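Local structure of toll-receptor-related 2 (Hydra vulgaris, 4W8H) at residues E14-W18 and I90-P94; N59-V63 and L122-N128. The protein is a membrane receptor related to the Toll receptors that probably passes signals into the cell through its flavodoxin-like TIR domain. All coordinates share one frame; numbering follows the deposited sequence.

Interaction 1 of 2, residues E14-W18 and I90-P94; sequences EDREW and ILYRP
Tyr-92 reaches out from just beyond strand 87-91 and lays its ring against the indole of Trp-18 in the first turn of helix 16-29. Its first torsion (chi1 168°) sets CG anti to the backbone N and carries the ring across to the helix. Taken outward from CB, CG and CD1 come over CE3 of the indole; Tyr-92 CE1 then sits over the CG-CD2 bond of Trp-18, 3.4 Å from Trp-18 CG. CZ follows on to Trp-18 CB, and the hydroxyl ends beside that same methylene, with Tyr-92 OH 3.3 Å from Trp-18 CB. The result is an offset stack of the Tyr-92 ring on the six-membered ring of Trp-18, planes 20° apart. The hydroxyl also shares a water with the helix: the water lies 2.9 Å from Tyr-92 OH and accepts the N-H of Trp-18, a donor in the first turn where no earlier helical carbonyl is due to take it.

Asp-15, at the N-cap position though making no capping bond, brings OD1 to the edge of the tyrosine ring, 3.5 Å from Tyr-92 CE2. Asp-15 OD1 spends its syn lone pair on Arg-93 NH1 at 2.7 Å, a salt bridge bent to 143° at the hydrogen. Arg-93 CG packs on the tyrosine face turned away from Trp-18, while NH1 has a second carboxylate in Asp-68; Asp-15 OD2 is held by Ser-66 OG. Deeper in, Ile-90 CG2 touches Trp-18 CH2 at 4.4 Å. The contact therefore pins the start of helix 16-29 to the C-terminal end of strand 87-91, beside strand 58-65, whose Val-64 packs on Tyr-92, and with Trp-109 meeting the indole.

Interaction 2 of 2, residues N59-V63 and L122-N128; sequences NRTIV and LFRDIRN
Arg-60 reaches from strand 60-63 to the last turn of helix 122-127, joining a central strand of the flavodoxin-like TIR fold to its C-terminal helix, nearly antiparallel to it (157°). The arginine chain, extended from CG to NE, brings the guanidinium to the carbonyls at the helix end. Arg-60 NH2 gives an almost straight bond to Asn-128 O, 2.9 Å away at 174°. Arg-60 NH1 goes to Ile-126 O at 3.2 Å, more bent and from above the carbonyl plane. Both oxygens lie in the guanidinium plane and NE is taken by Gln-86 OE1, fixing the group along its edges. Asp-125 O lies over a face, 2.9 Å from Arg-60 NH1 but at a poor angle for a bond. Asp-125 OD2 also sits over one face, a long 3.9 Å from Arg-60 NE: charge alone, its hydrogen bond going to a polar side chain of the bound peptide. NH2 also bonds the peptide backbone. With Arg-60 cut back to an alanine, Asn-128 O and Ile-126 O would lose this shared donor group, and the helix end would probably be less firmly tied to the strand. Ile-126 O has another partner, a water that accepts from Asn-59 ND2 and appears to give it a hydrogen. Two residues along the strand the contact turns apolar, and Ile-62 CD1 rests 4.2 Å from Leu-122 CD1, the side chains crossing at about a right angle.

Overall arrangement
Interactions 1 and 2 sit on opposite sides of the chain's centre, about 17 Å apart between their own centres, yet they share one parallel sheet. Strands 58-65 and 87-91 are neighbours in it, and the two contacts meet there directly: Ile-90 N lies 2.9 Å from Val-63 O, a probable hydrogen bond, and Ile-90 CD1 packs 3.5 Å from Ile-62 CG2. Helix 16-29 spans both places, with its first turn in interaction 1 and Leu-23 and Leu-27 further on against the C-terminal helix of interaction 2. Arg-60, Asp-125 and Asn-128 of interaction 2 meet the bound peptide, close to where the modelled chain ends.

Interaction 1 of 2, residues E14-W18 and I90-P94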
loop_
_atom_site.group_PDB
_atom_site.type_symbol
_atom_site.label_atom_id
_atom_site.label_comp_id
_atom_site.label_asym_id
_atom_site.label_seq_id
_atom_site.Cartn_x
_atom_site.Cartn_y
_atom_site.Cartn_z
ATOM N N GLU A 14 13.413 2.584 0.257
ATOM C CA GLU A 14 13.941 3.670 -0.574
ATOM C C GLU A 14 12.889 4.757 -0.842
ATOM O O GLU A 14 13.221 5.887 -1.148
ATOM C CB GLU A 14 14.433 3.090 -1.898
ATOM C CG GLU A 14 15.714 2.277 -1.834
ATOM C CD GLU A 14 15.521 0.827 -1.450
ATOM O OE1 GLU A 14 14.397 0.376 -1.197
ATOM O OE2 GLU A 14 16.548 0.121 -1.410
ATOM N N ASP A 15 11.603 4.401 -0.749
ATOM C CA ASP A 15 10.488 5.325 -0.977
ATOM C C ASP A 15 9.893 5.856 0.321
ATOM O O ASP A 15 8.824 6.437 0.312
ATOM C CB ASP A 15 9.413 4.581 -1.780
ATOM C CG ASP A 15 9.907 4.135 -3.132
ATOM O OD1 ASP A 15 10.634 4.890 -3.812
ATOM O OD2 ASP A 15 9.568 3.003 -3.521
ATOM N N ARG A 16 10.583 5.680 1.435
ATOM C CA ARG A 16 10.069 6.064 2.740
ATOM C C ARG A 16 9.705 7.519 2.862
ATOM O O ARG A 16 8.753 7.841 3.578
ATOM C CB ARG A 16 11.053 5.681 3.838
ATOM C CG ARG A 16 10.470 5.691 5.249
ATOM C CD ARG A 16 11.345 4.917 6.208
ATOM N NE ARG A 16 12.622 5.578 6.393
ATOM C CZ ARG A 16 13.598 5.123 7.172
ATOM N NH1 ARG A 16 13.465 3.983 7.838
ATOM N NH2 ARG A 16 14.712 5.811 7.262
ATOM N N GLU A 17 10.504 8.403 2.262
ATOM C CA GLU A 17 10.229 9.833 2.427
ATOM C C GLU A 17 8.799 10.188 2.001
ATOM O O GLU A 17 8.033 10.783 2.781
ATOM C CB GLU A 17 11.263 10.705 1.694
ATOM C CG GLU A 17 11.163 12.206 1.986
ATOM C CD GLU A 17 12.222 13.061 1.212
ATOM O OE1 GLU A 17 12.912 12.508 0.333
ATOM O OE2 GLU A 17 12.372 14.271 1.490
ATOM N N TRP A 18 8.429 9.835 0.765
ATOM C CA TRP A 18 7.083 10.144 0.257
ATOM C C TRP A 18 6.060 9.316 1.010
ATOM O O TRP A 18 5.004 9.800 1.399
ATOM C CB TRP A 18 6.996 9.861 -1.240
ATOM C CG TRP A 18 5.697 10.227 -1.864
ATOM C CD1 TRP A 18 5.347 11.446 -2.387
ATOM C CD2 TRP A 18 4.600 9.363 -2.089
ATOM N NE1 TRP A 18 4.087 11.391 -2.903
ATOM C CE2 TRP A 18 3.607 10.117 -2.762
ATOM C CE3 TRP A 18 4.358 8.009 -1.829
ATOM C CZ2 TRP A 18 2.372 9.562 -3.148
ATOM C CZ3 TRP A 18 3.134 7.444 -2.241
ATOM C CH2 TRP A 18 2.146 8.236 -2.870
ATOM N N ILE A 90 -0.635 1.676 -6.151
ATOM C CA ILE A 90 -0.245 3.026 -6.513
ATOM C C ILE A 90 1.005 2.949 -7.363
ATOM O O ILE A 90 2.012 2.350 -6.944
ATOM C CB ILE A 90 0.068 3.880 -5.283
ATOM C CG1 ILE A 90 -1.214 4.102 -4.466
ATOM C CG2 ILE A 90 0.669 5.246 -5.729
ATOM C CD1 ILE A 90 -0.967 4.759 -3.129
ATOM N N LEU A 91 0.986 3.550 -8.560
ATOM C CA LEU A 91 2.225 3.693 -9.327
ATOM C C LEU A 91 2.887 4.968 -8.881
ATOM O O LEU A 91 2.492 6.064 -9.297
ATOM C CB LEU A 91 1.995 3.670 -10.836
ATOM C CG LEU A 91 3.272 3.615 -11.687
ATOM C CD1 LEU A 91 3.987 2.295 -11.599
ATOM C CD2 LEU A 91 2.962 3.951 -13.136
ATOM N N TYR A 92 3.861 4.828 -7.992
ATOM C CA TYR A 92 4.530 5.978 -7.383
ATOM C C TYR A 92 5.673 6.451 -8.279
ATOM O O TYR A 92 5.857 7.647 -8.463
ATOM C CB TYR A 92 4.987 5.634 -5.949
ATOM C CG TYR A 92 5.929 6.650 -5.364
ATOM C CD1 TYR A 92 5.618 8.003 -5.330
ATOM C CD2 TYR A 92 7.183 6.250 -4.908
ATOM C CE1 TYR A 92 6.556 8.931 -4.835
ATOM C CE2 TYR A 92 8.103 7.162 -4.410
ATOM C CZ TYR A 92 7.802 8.496 -4.422
ATOM O OH TYR A 92 8.747 9.357 -3.948
ATOM N N ARG A 93 6.485 5.516 -8.735
ATOM C CA ARG A 93 7.561 5.796 -9.689
ATOM C C ARG A 93 7.455 4.828 -10.853
ATOM O O ARG A 93 7.151 3.676 -10.622
ATOM C CB ARG A 93 8.919 5.672 -9.016
ATOM C CG ARG A 93 9.209 6.746 -7.983
ATOM C CD ARG A 93 10.250 6.238 -6.937
ATOM N NE ARG A 93 11.462 5.809 -7.579
ATOM C CZ ARG A 93 12.300 4.877 -7.148
ATOM N NH1 ARG A 93 12.065 4.175 -6.026
ATOM N NH2 ARG A 93 13.381 4.645 -7.890
ATOM N N PRO A 94 7.745 5.279 -12.093
ATOM C CA PRO A 94 7.650 4.370 -13.244
ATOM C C PRO A 94 8.560 3.162 -13.077
ATOM O O PRO A 94 9.665 3.249 -12.545
ATOM C CB PRO A 94 8.126 5.228 -14.424
ATOM C CG PRO A 94 7.846 6.647 -13.981
ATOM C CD PRO A 94 8.188 6.629 -12.498
HETATM O O HOH W 1 10.477 9.084 -1.588
#

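Interaction 2 of 2, residues N59-V63 and L122-N128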
loop_
_atom_site.group_PDB
_atom_site.type_symbol
_atom_site.label_atom_id
_atom_site.label_comp_id
_atom_site.label_asym_id
_atom_site.label_seq_id
_atom_site.Cartn_x
_atom_site.Cartn_y
_atom_site.Cartn_z
ATOM N N ASN A 59 -8.197 -3.644 6.263
ATOM C CA ASN A 59 -9.177 -3.949 5.252
ATOM C C ASN A 59 -8.551 -4.140 3.902
ATOM O O ASN A 59 -8.993 -4.978 3.150
ATOM C CB ASN A 59 -10.234 -2.854 5.156
ATOM C CG ASN A 59 -11.116 -2.787 6.365
ATOM O OD1 ASN A 59 -11.414 -3.811 7.000
ATOM N ND2 ASN A 59 -11.579 -1.579 6.691
ATOM N N ARG A 60 -7.559 -3.327 3.571
ATOM C CA ARG A 60 -6.874 -3.436 2.302
ATOM C C ARG A 60 -5.410 -3.078 2.468
ATOM O O ARG A 60 -5.038 -2.413 3.435
ATOM C CB ARG A 60 -7.503 -2.477 1.297
ATOM C CG ARG A 60 -8.984 -2.764 1.030
ATOM C CD ARG A 60 -9.485 -1.982 -0.187
ATOM N NE ARG A 60 -10.930 -2.057 -0.429
ATOM C CZ ARG A 60 -11.822 -1.227 0.095
ATOM N NH1 ARG A 60 -11.430 -0.289 0.949
ATOM N NH2 ARG A 60 -13.106 -1.324 -0.237
ATOM N N THR A 61 -4.575 -3.483 1.504
ATOM C CA THR A 61 -3.144 -3.170 1.493
ATOM C C THR A 61 -2.841 -2.275 0.308
ATOM O O THR A 61 -3.114 -2.642 -0.834
ATOM C CB THR A 61 -2.270 -4.438 1.403
ATOM O OG1 THR A 61 -2.417 -5.210 2.609
ATOM C CG2 THR A 61 -0.811 -4.103 1.274
ATOM N N ILE A 62 -2.318 -1.102 0.602
ATOM C CA ILE A 62 -1.778 -0.244 -0.424
ATOM C C ILE A 62 -0.408 -0.744 -0.804
ATOM O O ILE A 62 0.428 -0.980 0.069
ATOM C CB ILE A 62 -1.683 1.224 0.102
ATOM C CG1 ILE A 62 -3.084 1.794 0.333
ATOM C CG2 ILE A 62 -0.899 2.081 -0.849
ATOM C CD1 ILE A 62 -3.063 3.158 1.017
ATOM N N VAL A 63 -0.178 -0.907 -2.094
ATOM C CA VAL A 63 1.071 -1.359 -2.659
ATOM C C VAL A 63 1.738 -0.151 -3.374
ATOM O O VAL A 63 1.174 0.332 -4.345
ATOM C CB VAL A 63 0.708 -2.503 -3.656
ATOM C CG1 VAL A 63 1.900 -2.903 -4.505
ATOM C CG2 VAL A 63 0.098 -3.721 -2.897
ATOM N N LEU A 122 -8.123 7.775 -4.069
ATOM C CA LEU A 122 -7.581 6.909 -3.039
ATOM C C LEU A 122 -8.523 6.861 -1.833
ATOM O O LEU A 122 -8.896 5.785 -1.345
ATOM C CB LEU A 122 -6.202 7.420 -2.627
ATOM C CG LEU A 122 -5.515 6.636 -1.517
ATOM C CD1 LEU A 122 -5.304 5.140 -1.895
ATOM C CD2 LEU A 122 -4.168 7.234 -1.171
ATOM N N PHE A 123 -8.906 8.030 -1.335
ATOM C CA PHE A 123 -9.714 8.058 -0.130
ATOM C C PHE A 123 -11.083 7.436 -0.401
ATOM O O PHE A 123 -11.650 6.769 0.458
ATOM C CB PHE A 123 -9.897 9.487 0.378
ATOM C CG PHE A 123 -8.647 10.157 0.866
ATOM C CD1 PHE A 123 -7.464 9.485 1.097
ATOM C CD2 PHE A 123 -8.641 11.514 0.975
ATOM C CE1 PHE A 123 -6.329 10.139 1.505
ATOM C CE2 PHE A 123 -7.509 12.186 1.394
ATOM C CZ PHE A 123 -6.346 11.500 1.651
ATOM N N ARG A 124 -11.647 7.641 -1.579
ATOM C CA ARG A 124 -12.947 7.070 -1.920
ATOM C C ARG A 124 -12.902 5.547 -1.881
ATOM O O ARG A 124 -13.834 4.891 -1.405
ATOM C CB ARG A 124 -13.370 7.582 -3.300
ATOM C CG ARG A 124 -14.743 7.148 -3.738
ATOM C CD ARG A 124 -14.928 7.466 -5.198
ATOM N NE ARG A 124 -15.014 8.898 -5.468
ATOM C CZ ARG A 124 -14.304 9.566 -6.381
ATOM N NH1 ARG A 124 -14.539 10.853 -6.516
ATOM N NH2 ARG A 124 -13.400 8.982 -7.172
ATOM N N ASP A 125 -11.826 4.980 -2.407
ATOM C CA ASP A 125 -11.741 3.535 -2.414
ATOM C C ASP A 125 -11.627 2.976 -1.009
ATOM O O ASP A 125 -12.264 1.954 -0.659
ATOM C CB ASP A 125 -10.611 2.984 -3.264
ATOM C CG ASP A 125 -10.735 1.481 -3.437
ATOM O OD1 ASP A 125 -11.706 1.043 -4.071
ATOM O OD2 ASP A 125 -9.927 0.736 -2.898
ATOM N N ILE A 126 -10.792 3.622 -0.203
ATOM C CA ILE A 126 -10.579 3.177 1.162
ATOM C C ILE A 126 -11.893 3.241 1.925
ATOM O O ILE A 126 -12.235 2.300 2.660
ATOM C CB ILE A 126 -9.503 4.024 1.835
ATOM C CG1 ILE A 126 -8.181 3.759 1.110
ATOM C CG2 ILE A 126 -9.462 3.738 3.349
ATOM C CD1 ILE A 126 -7.057 4.613 1.571
ATOM N N ARG A 127 -12.664 4.305 1.724
ATOM C CA ARG A 127 -13.902 4.543 2.464
ATOM C C ARG A 127 -15.069 3.730 1.951
ATOM O O ARG A 127 -16.039 3.573 2.666
ATOM C CB ARG A 127 -14.204 6.029 2.446
ATOM C CG ARG A 127 -13.206 6.817 3.260
ATOM C CD ARG A 127 -13.312 8.306 2.963
ATOM N NE ARG A 127 -12.522 9.125 3.877
ATOM C CZ ARG A 127 -12.136 10.383 3.625
ATOM N NH1 ARG A 127 -12.411 10.964 2.464
ATOM N NH2 ARG A 127 -11.463 11.064 4.547
ATOM N N ASN A 128 -14.964 3.190 0.736
ATOM C CA ASN A 128 -16.038 2.423 0.069
ATOM C C ASN A 128 -16.181 1.109 0.777
ATOM O O ASN A 128 -15.185 0.383 0.875
ATOM C CB ASN A 128 -15.658 2.139 -1.401
ATOM C CG ASN A 128 -16.812 1.619 -2.228
ATOM O OD1 ASN A 128 -17.818 1.153 -1.688
ATOM N ND2 ASN A 128 -16.666 1.693 -3.561
HETATM O O HOH W 2 -11.461 0.599 5.064
#